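Local coordinates for peptidoglycan-recognition protein SD (Drosophila melanogaster, PDB 2RKQ) that binds bacterial peptidoglycan and activates the Toll pathway in innate immunity against Gram-positive bacteria, at residues A[29-34]-A[100-105]; A[66-71]-A[96-101]. All coordinates share one frame; numbering follows the deposited sequence.

Contacts 1 and 2 are neighbouring seams of one mixed β-sheet, their centres about 7 Å apart near the middle of the chain. Strand 97-102 belongs to both, with strand 26-33 running parallel along one side and strand 69-71 along the other, so the last of the three in sequence is inserted between the first two. Helix 42-58 lies in the chain between those first two strands and packs on the Leu70 side of the sheet, whereas helix 113-128 follows all three and packs on the Ile100 side. Both seams share Ile100 and Ala101. Together they form the central part of the sheet in a domain of the N-acetylmuramoyl-L-alanine amidase 2 family.

Contact 1 (A[29-34]-A[100-105]); sequences AVIAHT and IAFIGN
Ile31 and Ile100 lie side by side on one face of the sheet, with CD1 of Ile31 against CB of Ile100 at 3.9 Å. The other branch of Ile31, CG2, anti to the backbone N, meets the edge of the Phe102 ring, 3.8 Å from CE1. These three bumps make a ridged apolar surface, on which helix 113-128 sets Leu123 against Ile100, and Ala115 and Ala119 against Phe102. On the reverse face the small methyls of Ala32 and Ala101, 4.0 Å apart CB to CB, make a low patch; at its end Thr34 CG2 reaches Ala101 CB (4.2 Å), and Thr34 touches Leu52 of helix 42-58. Backbone bonds from Ile100 N to Val30 O, Ala32 N to Ile100 O, Phe102 N to Ala32 O and Thr34 N to Phe102 O hold the parallel register. Where the strands end, Thr34 OG1 accepts an almost straight bond (178°) from Gly104 N at 2.9 Å. Gly104, with phi 128°, has backbone angles that would jam a side chain against the preceding carbonyl. Its O approaches His33 CB at 3.5 Å, while His33 CD2 rests on Asn105 CA. The Asn105 amide, turned 63° from the imidazole, is bonded to Ala35 O and Glu107 N; His33 ND1 is bonded elsewhere, but the buried NE2 has no hydrogen-bond partner in the model. Parallel strands packed between helices 113-128 and 42-58 form the α/β core of the amidase-type peptidoglycan-recognition fold.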
loop_
_atom_site.group_PDB
_atom_site.type_symbol
_atom_site.label_atom_id
_atom_site.label_comp_id
_atom_site.label_asym_id
_atom_site.label_seq_id
_atom_site.Cartn_x
_atom_site.Cartn_y
_atom_site.Cartn_z
ATOM N N ALA A 29 -7.633 4.946 -4.130
ATOM C CA ALA A 29 -6.319 4.367 -3.817
ATOM C C ALA A 29 -5.637 5.284 -2.825
ATOM O O ALA A 29 -5.693 6.501 -2.973
ATOM C CB ALA A 29 -5.478 4.233 -5.080
ATOM N N VAL A 30 -5.028 4.692 -1.802
ATOM C CA VAL A 30 -4.418 5.450 -0.727
ATOM C C VAL A 30 -2.947 5.076 -0.663
ATOM O O VAL A 30 -2.619 3.907 -0.573
ATOM C CB VAL A 30 -5.106 5.169 0.638
ATOM C CG1 VAL A 30 -4.361 5.867 1.775
ATOM C CG2 VAL A 30 -6.535 5.688 0.603
ATOM N N ILE A 31 -2.070 6.074 -0.728
ATOM C CA ILE A 31 -0.639 5.845 -0.693
ATOM C C ILE A 31 -0.088 6.118 0.702
ATOM O O ILE A 31 -0.245 7.219 1.254
ATOM C CB ILE A 31 0.100 6.733 -1.709
ATOM C CG1 ILE A 31 -0.512 6.593 -3.113
ATOM C CG2 ILE A 31 1.603 6.404 -1.723
ATOM C CD1 ILE A 31 -0.509 5.159 -3.662
ATOM N N ALA A 32 0.575 5.102 1.243
ATOM C CA ALA A 32 1.203 5.152 2.557
ATOM C C ALA A 32 2.692 4.868 2.472
ATOM O O ALA A 32 3.200 4.451 1.436
ATOM C CB ALA A 32 0.534 4.131 3.483
ATOM N N HIS A 33 3.404 5.162 3.558
ATOM C CA HIS A 33 4.708 4.543 3.777
ATOM C C HIS A 33 4.637 3.709 5.042
ATOM O O HIS A 33 3.729 3.882 5.864
ATOM C CB HIS A 33 5.878 5.552 3.759
ATOM C CG HIS A 33 6.007 6.456 4.958
ATOM N ND1 HIS A 33 5.078 6.576 5.971
ATOM C CD2 HIS A 33 6.998 7.333 5.255
ATOM C CE1 HIS A 33 5.512 7.468 6.857
ATOM N NE2 HIS A 33 6.666 7.943 6.437
ATOM N N THR A 34 5.575 2.786 5.171
ATOM C CA THR A 34 5.581 1.928 6.361
ATOM C C THR A 34 6.236 2.628 7.533
ATOM O O THR A 34 6.029 2.229 8.690
ATOM C CB THR A 34 6.291 0.602 6.105
ATOM O OG1 THR A 34 7.645 0.853 5.720
ATOM C CG2 THR A 34 5.594 -0.154 5.012
ATOM N N ILE A 100 -1.810 1.113 -0.713
ATOM C CA ILE A 100 -0.506 0.785 -1.286
ATOM C C ILE A 100 0.525 1.480 -0.410
ATOM O O ILE A 100 0.492 2.700 -0.266
ATOM C CB ILE A 100 -0.402 1.333 -2.713
ATOM C CG1 ILE A 100 -1.453 0.661 -3.612
ATOM C CG2 ILE A 100 0.987 1.049 -3.265
ATOM C CD1 ILE A 100 -1.749 1.427 -4.869
ATOM N N ALA A 101 1.417 0.697 0.197
ATOM C CA ALA A 101 2.434 1.278 1.076
ATOM C C ALA A 101 3.815 1.090 0.502
ATOM O O ALA A 101 4.192 -0.018 0.106
ATOM C CB ALA A 101 2.367 0.668 2.478
ATOM N N PHE A 102 4.565 2.183 0.434
ATOM C CA PHE A 102 5.961 2.080 0.093
ATOM C C PHE A 102 6.718 1.683 1.343
ATOM O O PHE A 102 6.535 2.272 2.426
ATOM C CB PHE A 102 6.481 3.429 -0.381
ATOM C CG PHE A 102 6.081 3.797 -1.784
ATOM C CD1 PHE A 102 4.786 4.216 -2.073
ATOM C CD2 PHE A 102 7.035 3.777 -2.807
ATOM C CE1 PHE A 102 4.436 4.574 -3.364
ATOM C CE2 PHE A 102 6.695 4.141 -4.107
ATOM C CZ PHE A 102 5.402 4.548 -4.385
ATOM N N ILE A 103 7.572 0.682 1.185
ATOM C CA ILE A 103 8.380 0.229 2.309
ATOM C C ILE A 103 9.507 1.237 2.506
ATOM O O ILE A 103 10.283 1.507 1.573
ATOM C CB ILE A 103 8.964 -1.173 2.078
ATOM C CG1 ILE A 103 7.820 -2.188 1.874
ATOM C CG2 ILE A 103 9.888 -1.540 3.264
ATOM C CD1 ILE A 103 8.262 -3.555 1.391
ATOM N N GLY A 104 9.567 1.781 3.719
ATOM C CA GLY A 104 10.558 2.794 4.076
ATOM C C GLY A 104 9.937 4.026 4.689
ATOM O O GLY A 104 8.742 4.048 4.982
ATOM N N ASN A 105 10.762 5.059 4.874
ATOM C CA ASN A 105 10.309 6.302 5.452
ATOM C C ASN A 105 10.649 7.425 4.497
ATOM O O ASN A 105 11.826 7.702 4.225
ATOM C CB ASN A 105 10.933 6.554 6.825
ATOM C CG ASN A 105 10.292 7.731 7.529
ATOM O OD1 ASN A 105 10.222 8.836 6.984
ATOM N ND2 ASN A 105 9.778 7.490 8.720
#

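Contact 2 (A[66-71]-A[96-101]); sequences GYHYLI and GSLGIA
Tyr67 spreads its ring over the methyl of Ala101 in a CH-π contact. At the root of the side chain, Tyr67 CB lies 3.6 Å from Gly99 O. With CG anti to the carbonyl carbon (chi1 -63°), the ring is carried across strand 97-102: CG, CD1 and CE1 lie nearest to Ala101 CB, CD2 also approaches Gly99 C, and CE2 and CZ complete the circle round the methyl. Ala101 CB stands 3.5 Å from the ring centroid and only 9° off the normal. At the tip, Tyr67 OH reaches Ala32 CB of the neighbouring strand at 3.5 Å. The ring of Phe89 also meets the tyrosine, the two planes about 15° apart. A CB on Gly99 would press tightly on Tyr67 CD2, which fits the glycine at that position. An alanine in place of Tyr67 would remove this ring and would probably leave the methyls of Ala101 and Ala32, and the ring of Phe89, without their shared aromatic partner.

Next to Tyr67 CB, Gly99 O takes two backbone donors, His68 N at 2.9 Å and Tyr69 N at 3.2 Å, the latter in the carbonyl plane. Regular parallel pairing then follows, from Ala101 N to Tyr69 O and from Ile71 N to Ala101 O. Leu98 CD1 crosses to His68 CB at 3.6 Å and also nears Tyr69, whose hydroxyl is bonded to Gln131. Farther along, Ile71 CD1 packs on Ile100 CG2 at 3.7 Å, near helix 113-128. The chemistry is thus divided: backbone bonds satisfy several buried peptide groups, with Gly99 O taking two, and set the register, while dispersion between methyls and aromatic rings joins the side chains on both faces.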
loop_
_atom_site.group_PDB
_atom_site.type_symbol
_atom_site.label_atom_id
_atom_site.label_comp_id
_atom_site.label_asym_id
_atom_site.label_seq_id
_atom_site.Cartn_x
_atom_site.Cartn_y
_atom_site.Cartn_z
ATOM N N GLY A 66 -1.652 -4.810 6.750
ATOM C CA GLY A 66 -2.774 -3.880 6.620
ATOM C C GLY A 66 -3.083 -3.373 5.233
ATOM O O GLY A 66 -4.125 -2.763 5.006
ATOM N N TYR A 67 -2.155 -3.601 4.312
ATOM C CA TYR A 67 -2.219 -3.031 2.964
ATOM C C TYR A 67 -2.500 -4.083 1.915
ATOM O O TYR A 67 -2.290 -5.287 2.138
ATOM C CB TYR A 67 -0.887 -2.327 2.651
ATOM C CG TYR A 67 -0.643 -1.181 3.590
ATOM C CD1 TYR A 67 0.250 -1.289 4.635
ATOM C CD2 TYR A 67 -1.343 0.007 3.443
ATOM C CE1 TYR A 67 0.430 -0.240 5.506
ATOM C CE2 TYR A 67 -1.179 1.049 4.315
ATOM C CZ TYR A 67 -0.284 0.930 5.331
ATOM O OH TYR A 67 -0.139 2.006 6.180
ATOM N N HIS A 68 -2.984 -3.620 0.758
ATOM C CA HIS A 68 -3.211 -4.491 -0.386
ATOM C C HIS A 68 -1.956 -4.765 -1.177
ATOM O O HIS A 68 -1.798 -5.864 -1.736
ATOM C CB HIS A 68 -4.291 -3.906 -1.284
ATOM C CG HIS A 68 -5.548 -3.637 -0.537
ATOM N ND1 HIS A 68 -6.464 -4.617 -0.225
ATOM C CD2 HIS A 68 -5.985 -2.510 0.068
ATOM C CE1 HIS A 68 -7.429 -4.091 0.510
ATOM N NE2 HIS A 68 -7.163 -2.813 0.694
ATOM N N TYR A 69 -1.079 -3.759 -1.255
ATOM C CA TYR A 69 0.191 -3.912 -1.950
ATOM C C TYR A 69 1.236 -3.113 -1.216
ATOM O O TYR A 69 0.927 -2.061 -0.641
ATOM C CB TYR A 69 0.097 -3.347 -3.356
ATOM C CG TYR A 69 -0.816 -4.101 -4.280
ATOM C CD1 TYR A 69 -2.076 -3.583 -4.623
ATOM C CD2 TYR A 69 -0.422 -5.314 -4.836
ATOM C CE1 TYR A 69 -2.931 -4.278 -5.486
ATOM C CE2 TYR A 69 -1.259 -6.007 -5.714
ATOM C CZ TYR A 69 -2.505 -5.468 -6.042
ATOM O OH TYR A 69 -3.349 -6.139 -6.906
ATOM N N LEU A 70 2.471 -3.604 -1.250
ATOM C CA LEU A 70 3.613 -2.868 -0.697
ATOM C C LEU A 70 4.702 -2.836 -1.733
ATOM O O LEU A 70 4.828 -3.754 -2.535
ATOM C CB LEU A 70 4.124 -3.526 0.588
ATOM C CG LEU A 70 3.097 -3.385 1.719
ATOM C CD1 LEU A 70 2.230 -4.654 1.811
ATOM C CD2 LEU A 70 3.773 -3.065 3.032
ATOM N N ILE A 71 5.491 -1.776 -1.710
ATOM C CA ILE A 71 6.492 -1.570 -2.749
ATOM C C ILE A 71 7.870 -1.408 -2.126
ATOM O O ILE A 71 8.104 -0.500 -1.333
ATOM C CB ILE A 71 6.160 -0.351 -3.619
ATOM C CG1 ILE A 71 4.717 -0.462 -4.161
ATOM C CG2 ILE A 71 7.157 -0.261 -4.776
ATOM C CD1 ILE A 71 4.286 0.719 -4.969
ATOM N N GLY A 96 -13.667 1.118 0.814
ATOM C CA GLY A 96 -13.557 1.446 -0.599
ATOM C C GLY A 96 -12.179 1.881 -1.053
ATOM O O GLY A 96 -12.060 2.589 -2.050
ATOM N N SER A 97 -11.145 1.439 -0.347
ATOM C CA SER A 97 -9.816 1.996 -0.578
ATOM C C SER A 97 -8.768 0.930 -0.796
ATOM O O SER A 97 -8.609 0.044 0.025
ATOM C CB SER A 97 -9.411 2.851 0.622
ATOM O OG SER A 97 -10.388 3.862 0.846
ATOM N N LEU A 98 -8.049 1.052 -1.900
ATOM C CA LEU A 98 -6.900 0.211 -2.158
ATOM C C LEU A 98 -5.685 0.829 -1.489
ATOM O O LEU A 98 -5.275 1.936 -1.842
ATOM C CB LEU A 98 -6.661 0.150 -3.666
ATOM C CG LEU A 98 -5.598 -0.841 -4.117
ATOM C CD1 LEU A 98 -6.115 -2.279 -3.944
ATOM C CD2 LEU A 98 -5.250 -0.565 -5.570
ATOM N N GLY A 99 -5.109 0.134 -0.510
ATOM C CA GLY A 99 -3.973 0.685 0.240
ATOM C C GLY A 99 -2.663 0.173 -0.312
ATOM O O GLY A 99 -2.434 -1.052 -0.378
ATOM N N ILE A 100 -1.810 1.113 -0.713
ATOM C CA ILE A 100 -0.506 0.785 -1.286
ATOM C C ILE A 100 0.525 1.480 -0.410
ATOM O O ILE A 100 0.492 2.700 -0.266
ATOM C CB ILE A 100 -0.402 1.333 -2.713
ATOM C CG1 ILE A 100 -1.453 0.661 -3.612
ATOM C CG2 ILE A 100 0.987 1.049 -3.265
ATOM C CD1 ILE A 100 -1.749 1.427 -4.869
ATOM N N ALA A 101 1.417 0.697 0.197
ATOM C CA ALA A 101 2.434 1.278 1.076
ATOM C C ALA A 101 3.815 1.090 0.502
ATOM O O ALA A 101 4.192 -0.018 0.106
ATOM C CB ALA A 101 2.367 0.668 2.478
#